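Local coordinates for protein Bd3459 (Bdellovibrio bacteriovorus, PDB 5CEC) that probably acts as a peptidase of the D-Ala-D-Ala carboxypeptidase S13 family, a predatory endopeptidase that is bound by an ankyrin-repeat immunity protein, at residues Y88-K93 / D257-N262; I243-N248 / Q424-F429; D327-M332 / K417-T422. The protein carries 1 engineered substitution. All blocks are in the same frame, centred on the assembly; numbering follows the deposited sequence.

Interaction 1 of 3, residues Y88-K93 / D257-N262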
loop_
_atom_site.group_PDB
_atom_site.type_symbol
_atom_site.label_atom_id
_atom_site.label_comp_id
_atom_site.label_asym_id
_atom_site.label_seq_id
_atom_site.Cartn_x
_atom_site.Cartn_y
_atom_site.Cartn_z
ATOM N N TYR A 88 18.227 1.823 -11.989
ATOM C CA TYR A 88 18.551 0.445 -12.402
ATOM C C TYR A 88 17.335 -0.172 -13.113
ATOM O O TYR A 88 16.196 0.022 -12.666
ATOM C CB TYR A 88 18.881 -0.403 -11.170
ATOM C CG TYR A 88 19.203 -1.837 -11.481
ATOM C CD1 TYR A 88 20.459 -2.202 -11.938
ATOM C CD2 TYR A 88 18.247 -2.851 -11.327
ATOM C CE1 TYR A 88 20.767 -3.512 -12.229
ATOM C CE2 TYR A 88 18.549 -4.167 -11.597
ATOM C CZ TYR A 88 19.809 -4.496 -12.068
ATOM O OH TYR A 88 20.125 -5.808 -12.346
ATOM N N ARG A 89 17.584 -0.944 -14.170
ATOM C CA ARG A 89 16.548 -1.748 -14.799
ATOM C C ARG A 89 16.923 -3.228 -14.787
ATOM O O ARG A 89 18.081 -3.585 -14.962
ATOM C CB ARG A 89 16.321 -1.269 -16.228
ATOM C CG ARG A 89 15.739 0.124 -16.313
ATOM C CD ARG A 89 15.806 0.681 -17.711
ATOM N NE ARG A 89 15.261 2.022 -17.817
ATOM C CZ ARG A 89 14.025 2.325 -18.208
ATOM N NH1 ARG A 89 13.111 1.389 -18.425
ATOM N NH2 ARG A 89 13.676 3.602 -18.303
ATOM N N PHE A 90 15.919 -4.073 -14.540
ATOM C CA PHE A 90 16.075 -5.503 -14.586
ATOM C C PHE A 90 16.003 -5.889 -16.051
ATOM O O PHE A 90 14.983 -5.665 -16.708
ATOM C CB PHE A 90 14.951 -6.157 -13.783
ATOM C CG PHE A 90 15.073 -5.881 -12.303
ATOM C CD1 PHE A 90 14.528 -4.741 -11.726
ATOM C CD2 PHE A 90 15.775 -6.756 -11.488
ATOM C CE1 PHE A 90 14.693 -4.472 -10.371
ATOM C CE2 PHE A 90 15.955 -6.486 -10.129
ATOM C CZ PHE A 90 15.396 -5.351 -9.570
ATOM N N LYS A 91 17.084 -6.482 -16.547
ATOM C CA LYS A 91 17.256 -6.726 -18.003
ATOM C C LYS A 91 17.005 -8.199 -18.291
ATOM O O LYS A 91 17.941 -9.018 -18.276
ATOM C CB LYS A 91 18.646 -6.270 -18.441
ATOM C CG LYS A 91 18.877 -4.803 -18.168
ATOM C CD LYS A 91 20.322 -4.409 -18.437
ATOM C CE LYS A 91 20.713 -3.147 -17.687
ATOM N NZ LYS A 91 20.546 -3.247 -16.194
ATOM N N THR A 92 15.736 -8.553 -18.506
ATOM C CA THR A 92 15.369 -9.935 -18.851
ATOM C C THR A 92 15.778 -10.142 -20.312
ATOM O O THR A 92 15.495 -9.297 -21.166
ATOM C CB THR A 92 13.857 -10.146 -18.669
ATOM O OG1 THR A 92 13.511 -9.853 -17.312
ATOM C CG2 THR A 92 13.447 -11.568 -18.988
ATOM N N LYS A 93 16.499 -11.232 -20.582
ATOM C CA LYS A 93 16.983 -11.510 -21.921
ATOM C C LYS A 93 16.235 -12.685 -22.533
ATOM O O LYS A 93 15.940 -13.677 -21.871
ATOM C CB LYS A 93 18.491 -11.767 -21.875
ATOM C CG LYS A 93 19.274 -10.533 -21.477
ATOM C CD LYS A 93 20.766 -10.833 -21.361
ATOM C CE LYS A 93 21.574 -9.539 -21.368
ATOM N NZ LYS A 93 23.035 -9.792 -21.460
ATOM N N ASP A 257 9.492 -8.548 -0.674
ATOM C CA ASP A 257 10.152 -9.786 -0.267
ATOM C C ASP A 257 11.131 -10.253 -1.339
ATOM O O ASP A 257 12.226 -10.698 -1.032
ATOM C CB ASP A 257 9.127 -10.875 0.099
ATOM C CG ASP A 257 8.420 -10.581 1.390
ATOM O OD1 ASP A 257 9.087 -10.077 2.324
ATOM O OD2 ASP A 257 7.227 -10.902 1.501
ATOM N N ASN A 258 10.765 -10.092 -2.615
ATOM C CA ASN A 258 11.661 -10.493 -3.662
ATOM C C ASN A 258 12.880 -9.593 -3.796
ATOM O O ASN A 258 13.945 -10.088 -4.090
ATOM C CB ASN A 258 10.921 -10.695 -4.992
ATOM C CG ASN A 258 10.270 -12.059 -5.049
ATOM O OD1 ASN A 258 10.956 -13.049 -5.296
ATOM N ND2 ASN A 258 8.983 -12.132 -4.709
ATOM N N LEU A 259 12.708 -8.288 -3.587
ATOM C CA LEU A 259 13.874 -7.413 -3.569
ATOM C C LEU A 259 14.832 -7.862 -2.457
ATOM O O LEU A 259 16.030 -7.934 -2.670
ATOM C CB LEU A 259 13.488 -5.959 -3.372
ATOM C CG LEU A 259 12.934 -5.237 -4.597
ATOM C CD1 LEU A 259 12.342 -3.919 -4.211
ATOM C CD2 LEU A 259 13.996 -5.063 -5.689
ATOM N N TYR A 260 14.295 -8.126 -1.261
ATOM C CA TYR A 260 15.117 -8.506 -0.104
ATOM C C TYR A 260 15.852 -9.797 -0.368
ATOM O O TYR A 260 17.056 -9.905 -0.081
ATOM C CB TYR A 260 14.197 -8.594 1.087
ATOM C CG TYR A 260 14.761 -8.914 2.426
ATOM C CD1 TYR A 260 14.831 -10.229 2.875
ATOM C CD2 TYR A 260 15.156 -7.908 3.289
ATOM C CE1 TYR A 260 15.273 -10.531 4.147
ATOM C CE2 TYR A 260 15.631 -8.204 4.567
ATOM C CZ TYR A 260 15.686 -9.506 4.987
ATOM O OH TYR A 260 16.116 -9.748 6.258
ATOM N N TRP A 261 15.184 -10.786 -0.954
ATOM C CA TRP A 261 15.857 -12.029 -1.294
ATOM C C TRP A 261 16.874 -11.846 -2.410
ATOM O O TRP A 261 17.988 -12.378 -2.344
ATOM C CB TRP A 261 14.850 -13.104 -1.685
ATOM C CG TRP A 261 13.918 -13.486 -0.590
ATOM C CD1 TRP A 261 14.164 -13.520 0.756
ATOM C CD2 TRP A 261 12.555 -13.897 -0.752
ATOM N NE1 TRP A 261 13.045 -13.956 1.435
ATOM C CE2 TRP A 261 12.036 -14.155 0.531
ATOM C CE3 TRP A 261 11.711 -14.059 -1.857
ATOM C CZ2 TRP A 261 10.728 -14.585 0.725
ATOM C CZ3 TRP A 261 10.389 -14.457 -1.639
ATOM C CH2 TRP A 261 9.929 -14.724 -0.365
ATOM N N ASN A 262 16.519 -11.059 -3.419
ATOM C CA ASN A 262 17.455 -10.765 -4.507
ATOM C C ASN A 262 18.778 -10.192 -4.009
ATOM O O ASN A 262 19.802 -10.490 -4.585
ATOM C CB ASN A 262 16.879 -9.734 -5.492
ATOM C CG ASN A 262 15.817 -10.286 -6.424
ATOM O OD1 ASN A 262 15.502 -11.485 -6.430
ATOM N ND2 ASN A 262 15.285 -9.394 -7.237
#
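The ring of Phe90 carries this contact: Leu259 and Asn262 of helix 253-262 both approach it obliquely. One face is already taken within its own segment, where Tyr88 CE2 stands 3.6 Å above the Phe90 ring plane and over its centre. Seen from Tyr88, Phe90 CD2 lies in the plane of the tyrosine ring, at its edge, so the rim of Tyr88 is directed at the flat side of Phe90. Across the gap, Phe90 CZ meets the Leu259 methyl CD2 at 4.1 Å, while the neighbouring ring carbon Phe90 CE2 is 4.2 Å from Asn262 ND2. The Asn262 amide is turned 51° from the Phe90 ring plane, which is far from a flat stack.

Phe90 points its CB toward the helix, and with CG anti to the carbonyl carbon (chi1 -68°) the ring extends to it. The nearest CA atoms, those of Phe90 and Leu259, are 11.4 Å apart, and the gap is bridged by side-chain ends. Asn262 OD1 accepts from Arg112 NE; it also sits 3.1 Å from Asn258 O, a pair of acceptors with no bond between them. The ring itself is further enclosed by Leu240 and Ile243 of helix 240-250.

The 78 Å² buried here and the absence of any closer approach point to van der Waals packing of the residues around the start of strand 91-98 against helix 253-262. The amide, whose OD1 is held by Arg112 and whose ND2 is also hydrogen-bonded outside the contact, offers the ring a neighbour but no directional bond.

Interaction 2 of 3, residues I243-N248 / Q424-F429. With SO4 (sulfate ion), chain D.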
loop_
_atom_site.group_PDB
_atom_site.type_symbol
_atom_site.label_atom_id
_atom_site.label_comp_id
_atom_site.label_asym_id
_atom_site.label_seq_id
_atom_site.Cartn_x
_atom_site.Cartn_y
_atom_site.Cartn_z
ATOM N N ILE A 243 9.369 0.768 -9.822
ATOM C CA ILE A 243 9.029 -0.481 -9.119
ATOM C C ILE A 243 8.811 -0.202 -7.628
ATOM O O ILE A 243 7.847 -0.682 -7.005
ATOM C CB ILE A 243 10.118 -1.556 -9.345
ATOM C CG1 ILE A 243 10.151 -1.935 -10.835
ATOM C CG2 ILE A 243 9.878 -2.783 -8.426
ATOM C CD1 ILE A 243 11.356 -2.777 -11.190
ATOM N N LEU A 244 9.721 0.581 -7.058
ATOM C CA LEU A 244 9.618 0.982 -5.649
ATOM C C LEU A 244 8.378 1.832 -5.373
ATOM O O LEU A 244 7.663 1.610 -4.397
ATOM C CB LEU A 244 10.881 1.723 -5.193
ATOM C CG LEU A 244 12.142 0.867 -5.185
ATOM C CD1 LEU A 244 13.359 1.750 -5.060
ATOM C CD2 LEU A 244 12.159 -0.176 -4.089
ATOM N N LYS A 245 8.101 2.779 -6.277
ATOM C CA LYS A 245 6.890 3.597 -6.152
ATOM C C LYS A 245 5.641 2.708 -6.122
ATOM O O LYS A 245 4.761 2.895 -5.267
ATOM C CB LYS A 245 6.788 4.597 -7.304
ATOM C CG LYS A 245 5.625 5.563 -7.225
ATOM C CD LYS A 245 5.856 6.709 -6.285
ATOM C CE LYS A 245 4.589 7.547 -6.138
ATOM N NZ LYS A 245 4.772 8.774 -5.317
ATOM N N ARG A 246 5.560 1.758 -7.059
ATOM C CA ARG A 246 4.407 0.838 -7.076
ATOM C C ARG A 246 4.334 0.073 -5.742
ATOM O O ARG A 246 3.272 -0.012 -5.116
ATOM C CB ARG A 246 4.517 -0.118 -8.236
ATOM C CG ARG A 246 3.352 -1.066 -8.389
ATOM C CD ARG A 246 2.028 -0.357 -8.601
ATOM N NE ARG A 246 1.019 -1.264 -9.140
ATOM C CZ ARG A 246 -0.283 -1.005 -9.172
ATOM N NH1 ARG A 246 -0.812 0.065 -8.578
ATOM N NH2 ARG A 246 -1.065 -1.870 -9.772
ATOM N N MET A 247 5.487 -0.454 -5.307
ATOM C CA MET A 247 5.528 -1.225 -4.052
ATOM C C MET A 247 5.026 -0.405 -2.872
ATOM O O MET A 247 4.250 -0.899 -2.041
ATOM C CB MET A 247 6.953 -1.675 -3.806
ATOM C CG MET A 247 7.136 -2.399 -2.489
ATOM S SD MET A 247 8.869 -2.813 -2.139
ATOM C CE MET A 247 9.535 -1.230 -1.731
ATOM N N ASN A 248 5.531 0.818 -2.756
ATOM C CA ASN A 248 5.222 1.661 -1.611
ATOM C C ASN A 248 3.857 2.350 -1.714
ATOM O O ASN A 248 3.345 2.832 -0.707
ATOM C CB ASN A 248 6.349 2.654 -1.355
ATOM C CG ASN A 248 7.581 1.982 -0.822
ATOM O OD1 ASN A 248 7.471 1.005 -0.061
ATOM N ND2 ASN A 248 8.755 2.466 -1.228
ATOM N N GLN A 424 2.039 9.999 -10.219
ATOM C CA GLN A 424 2.718 9.107 -11.152
ATOM C C GLN A 424 1.834 7.885 -11.446
ATOM O O GLN A 424 0.903 7.577 -10.688
ATOM C CB GLN A 424 4.071 8.713 -10.562
ATOM C CG GLN A 424 4.982 9.935 -10.362
ATOM C CD GLN A 424 6.303 9.606 -9.705
ATOM O OE1 GLN A 424 6.523 8.485 -9.286
ATOM N NE2 GLN A 424 7.185 10.592 -9.600
ATOM N N LEU A 425 2.085 7.231 -12.582
ATOM C CA LEU A 425 1.385 6.029 -12.965
ATOM C C LEU A 425 2.418 4.928 -13.156
ATOM O O LEU A 425 2.840 4.646 -14.272
ATOM C CB LEU A 425 0.592 6.278 -14.242
ATOM C CG LEU A 425 -0.354 5.175 -14.692
ATOM C CD1 LEU A 425 -1.424 4.908 -13.636
ATOM C CD2 LEU A 425 -1.003 5.585 -16.029
ATOM N N PRO A 426 2.813 4.266 -12.048
ATOM C CA PRO A 426 3.905 3.317 -12.151
ATOM C C PRO A 426 3.431 1.991 -12.755
ATOM O O PRO A 426 2.496 1.368 -12.232
ATOM C CB PRO A 426 4.390 3.195 -10.702
ATOM C CG PRO A 426 3.191 3.519 -9.879
ATOM C CD PRO A 426 2.416 4.511 -10.663
ATOM N N LEU A 427 4.013 1.603 -13.884
ATOM C CA LEU A 427 3.780 0.313 -14.519
ATOM C C LEU A 427 5.067 -0.497 -14.458
ATOM O O LEU A 427 6.143 0.051 -14.164
ATOM C CB LEU A 427 3.355 0.512 -15.991
ATOM C CG LEU A 427 2.109 1.356 -16.211
ATOM C CD1 LEU A 427 1.767 1.394 -17.697
ATOM C CD2 LEU A 427 0.920 0.915 -15.406
ATOM N N PRO A 428 4.997 -1.797 -14.773
ATOM C CA PRO A 428 6.201 -2.617 -14.727
ATOM C C PRO A 428 7.180 -2.343 -15.851
ATOM O O PRO A 428 8.305 -2.821 -15.800
ATOM C CB PRO A 428 5.669 -4.068 -14.816
ATOM C CG PRO A 428 4.220 -3.970 -14.400
ATOM C CD PRO A 428 3.783 -2.625 -14.925
ATOM N N PHE A 429 6.746 -1.562 -16.837
ATOM C CA PHE A 429 7.505 -1.249 -18.045
ATOM C C PHE A 429 7.313 0.234 -18.349
ATOM O O PHE A 429 6.352 0.860 -17.852
ATOM C CB PHE A 429 7.041 -2.135 -19.222
ATOM C CG PHE A 429 5.558 -2.096 -19.458
ATOM C CD1 PHE A 429 4.989 -1.120 -20.258
ATOM C CD2 PHE A 429 4.722 -3.046 -18.880
ATOM C CE1 PHE A 429 3.638 -1.078 -20.443
ATOM C CE2 PHE A 429 3.355 -3.014 -19.081
ATOM C CZ PHE A 429 2.822 -2.022 -19.865
HETATM S S SO4 D . -4.532 -0.470 -9.377
HETATM O O1 SO4 D . -5.853 0.072 -9.769
HETATM O O2 SO4 D . -3.753 0.564 -8.650
HETATM O O3 SO4 D . -3.768 -1.004 -10.529
HETATM O O4 SO4 D . -4.768 -1.562 -8.391
#
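Pro426, in the loop between helix 394-411 and strand 436-437, lies against Lys245 and Arg246 on one side of helix 240-250. Asn248 of the same helix touches Lys73, part of an SxxK pattern consistent with the catalytic centre of this serine peptidase clan. Contact with the proline is made low on the side chains: Pro426 CB is 4.1 Å from Arg246 CB, and Pro426 CG is equally far from Lys245 CG. Lys245 has CG anti to the backbone N (chi1 -176°) and bends at chi2, which carries its methylenes past Gln424; the two side chains cross at about a right angle, with Lys245 CD 3.6 Å from Gln424 OE1. The lysine tip goes further, NZ reaching Ser329 O, Met332 O, Tyr421 OH and Asp338.

Arg246 also bends at chi2 and presents its guanidinium edge to a sulfate whose sulfur lies near the group's plane. Arg246 NH1 donates to sulfate O2 at 3.0 Å, almost straight (178°), and Arg246 NH2 to sulfate O3 at 2.9 Å (157°), while its NE forms a salt bridge with Glu152.

Aliphatic stems therefore meet the loop, and the charged ends find their partners outside residues 424-429. The bidentate grip on the sulfate shows that Arg246 can receive an anion, although this one probably came from the crystallisation liquor.

Interaction 3 of 3, residues D327-M332 / K417-T422. With SO4 (sulfate ion), chain F.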
loop_
_atom_site.group_PDB
_atom_site.type_symbol
_atom_site.label_atom_id
_atom_site.label_comp_id
_atom_site.label_asym_id
_atom_site.label_seq_id
_atom_site.Cartn_x
_atom_site.Cartn_y
_atom_site.Cartn_z
ATOM N N ASP A 327 13.464 12.812 -5.236
ATOM C CA ASP A 327 12.877 13.145 -3.938
ATOM C C ASP A 327 12.233 11.857 -3.360
ATOM O O ASP A 327 12.042 10.837 -4.074
ATOM C CB ASP A 327 11.702 14.166 -4.101
ATOM C CG ASP A 327 12.130 15.524 -4.647
ATOM O OD1 ASP A 327 13.280 15.926 -4.495
ATOM O OD2 ASP A 327 11.259 16.212 -5.206
ATOM N N LEU A 328 11.878 11.886 -2.078
ATOM C CA LEU A 328 11.183 10.737 -1.485
ATOM C C LEU A 328 9.902 10.406 -2.272
ATOM O O LEU A 328 9.547 9.232 -2.400
ATOM C CB LEU A 328 10.895 10.960 -0.006
ATOM C CG LEU A 328 12.090 10.903 0.957
ATOM C CD1 LEU A 328 11.698 11.291 2.351
ATOM C CD2 LEU A 328 12.737 9.522 0.946
ATOM N N SER A 329 9.244 11.428 -2.842
ATOM C CA SER A 329 8.020 11.213 -3.639
ATOM C C SER A 329 8.237 10.429 -4.945
ATOM O O SER A 329 7.278 10.039 -5.573
ATOM C CB SER A 329 7.372 12.544 -3.972
ATOM O OG SER A 329 8.248 13.316 -4.775
ATOM N N ASP A 330 9.496 10.227 -5.345
ATOM C CA ASP A 330 9.785 9.347 -6.462
ATOM C C ASP A 330 9.741 7.870 -6.137
ATOM O O ASP A 330 9.713 7.049 -7.019
ATOM C CB ASP A 330 11.090 9.751 -7.140
ATOM C CG ASP A 330 11.008 11.139 -7.733
ATOM O OD1 ASP A 330 10.106 11.371 -8.551
ATOM O OD2 ASP A 330 11.825 11.997 -7.381
ATOM N N VAL A 331 9.737 7.538 -4.847
ATOM C CA VAL A 331 9.679 6.145 -4.426
ATOM C C VAL A 331 8.654 5.826 -3.331
ATOM O O VAL A 331 8.444 4.658 -3.040
ATOM C CB VAL A 331 11.060 5.606 -3.988
ATOM C CG1 VAL A 331 12.074 5.724 -5.128
ATOM C CG2 VAL A 331 11.558 6.288 -2.726
ATOM N N MET A 332 8.028 6.841 -2.759
ATOM C CA MET A 332 7.058 6.690 -1.664
ATOM C C MET A 332 5.834 7.531 -1.949
ATOM O O MET A 332 5.877 8.466 -2.764
ATOM C CB MET A 332 7.620 7.147 -0.315
ATOM C CG MET A 332 8.618 6.185 0.269
ATOM S SD MET A 332 9.545 6.859 1.658
ATOM C CE MET A 332 8.201 7.032 2.815
ATOM N N LYS A 417 3.209 22.897 3.565
ATOM C CA LYS A 417 3.634 23.458 2.296
ATOM C C LYS A 417 3.532 22.351 1.277
ATOM O O LYS A 417 4.124 21.291 1.449
ATOM C CB LYS A 417 5.062 23.998 2.386
ATOM C CG LYS A 417 5.575 24.613 1.089
ATOM C CD LYS A 417 7.021 25.081 1.187
ATOM C CE LYS A 417 7.408 25.873 -0.056
ATOM N NZ LYS A 417 8.841 25.687 -0.416
ATOM N N ALA A 418 2.795 22.601 0.200
ATOM C CA ALA A 418 2.612 21.616 -0.853
ATOM C C ALA A 418 3.952 21.288 -1.482
ATOM O O ALA A 418 4.729 22.197 -1.822
ATOM C CB ALA A 418 1.632 22.121 -1.903
ATOM N N ILE A 419 4.242 19.995 -1.627
ATOM C CA ILE A 419 5.431 19.583 -2.373
ATOM C C ILE A 419 5.188 19.697 -3.868
ATOM O O ILE A 419 4.049 19.789 -4.322
ATOM C CB ILE A 419 5.931 18.172 -1.994
ATOM C CG1 ILE A 419 4.932 17.082 -2.368
ATOM C CG2 ILE A 419 6.233 18.132 -0.511
ATOM C CD1 ILE A 419 5.488 15.679 -2.215
ATOM N N LYS A 420 6.279 19.721 -4.613
ATOM C CA LYS A 420 6.214 19.729 -6.069
ATOM C C LYS A 420 6.065 18.270 -6.478
ATOM O O LYS A 420 6.997 17.486 -6.353
ATOM C CB LYS A 420 7.478 20.358 -6.685
ATOM C CG LYS A 420 7.519 20.322 -8.206
ATOM C CD LYS A 420 8.919 20.616 -8.737
ATOM C CE LYS A 420 9.045 20.212 -10.200
ATOM N NZ LYS A 420 10.395 20.522 -10.747
ATOM N N TYR A 421 4.876 17.903 -6.926
ATOM C CA TYR A 421 4.564 16.510 -7.207
ATOM C C TYR A 421 3.359 16.424 -8.133
ATOM O O TYR A 421 2.336 17.050 -7.861
ATOM C CB TYR A 421 4.258 15.714 -5.920
ATOM C CG TYR A 421 3.965 14.256 -6.237
ATOM C CD1 TYR A 421 4.952 13.444 -6.736
ATOM C CD2 TYR A 421 2.679 13.720 -6.104
ATOM C CE1 TYR A 421 4.699 12.122 -7.080
ATOM C CE2 TYR A 421 2.409 12.394 -6.453
ATOM C CZ TYR A 421 3.424 11.608 -6.954
ATOM O OH TYR A 421 3.230 10.315 -7.320
ATOM N N THR A 422 3.474 15.593 -9.163
ATOM C CA THR A 422 2.362 15.237 -10.029
ATOM C C THR A 422 2.207 13.717 -9.907
ATOM O O THR A 422 3.186 12.980 -10.011
ATOM C CB THR A 422 2.639 15.668 -11.479
ATOM O OG1 THR A 422 2.824 17.086 -11.517
ATOM C CG2 THR A 422 1.457 15.302 -12.368
HETATM S S SO4 F . 1.066 26.029 -0.406
HETATM O O1 SO4 F . -0.045 26.102 -1.383
HETATM O O2 SO4 F . 0.964 27.140 0.578
HETATM O O3 SO4 F . 0.982 24.732 0.287
HETATM O O4 SO4 F . 2.354 26.129 -1.135
HETATM O O HOH W 1 8.532 15.980 -4.403
#
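Ser329 points its CB between two side chains of the 417-422 loop, Tyr421 and Ile419. Tyr421 CD1 comes to 3.8 Å from Ser329 CB, and the Ile419 methyl CD1 to 4.1 Å from that same carbon. Tyr421 CG is anti to the backbone N (chi1 -179°), which sends the ring across to the 327-332 segment; there its CE1 lies 3.6 Å from Ser329 O, an oblique approach relative to the ring. The phenol OH continues past the serine to Asp338.

A single water makes the polar link. It accepts from Ser329 OG at 2.7 Å and donates both to Asp327 OD2 and to Lys420 O, each at 2.9 Å, so it ties two residues of the segment to the loop backbone. Asp327 N donates to Asp330 OD2 at 2.8 Å, a nearly straight bond (172°) that meets the carboxylate oxygen on its anti side and, with the backbone bond from Asp330 N to Asp327 O, closes the 327-330 turn.

In the fold, Leu328 packs on helix 307-322 and Val331 on helix 240-250, while Ser329, Ile419 and Tyr421 all rest on Val334 of strand 333-334, outermost in its sheet within this chain. Ile419 also reaches Thr355 on the adjoining strand 354-361.

In the fold
Helix 240-250 connects all three sites. Interaction 1 touches interaction 2 through purely apolar packing, Leu259 on Leu244 and Phe90 on Ile243, whereas interaction 2 meets interaction 3 mainly through the polar end of Lys245. Interactions 2 and 3 share the long loop between helix 394-411 and strand 436-437; interactions 1 and 3 do not touch, their nearest atoms being about 9 Å apart. Interaction 1 is buried and small, a matter of ring, methyl and amide. Interaction 2, partly buried, covers the largest area, 246 Å², and mixes aliphatic stems with charged ends. Interaction 3, farthest from the chain centre, pairs a mostly buried set of side chains with a bridging water.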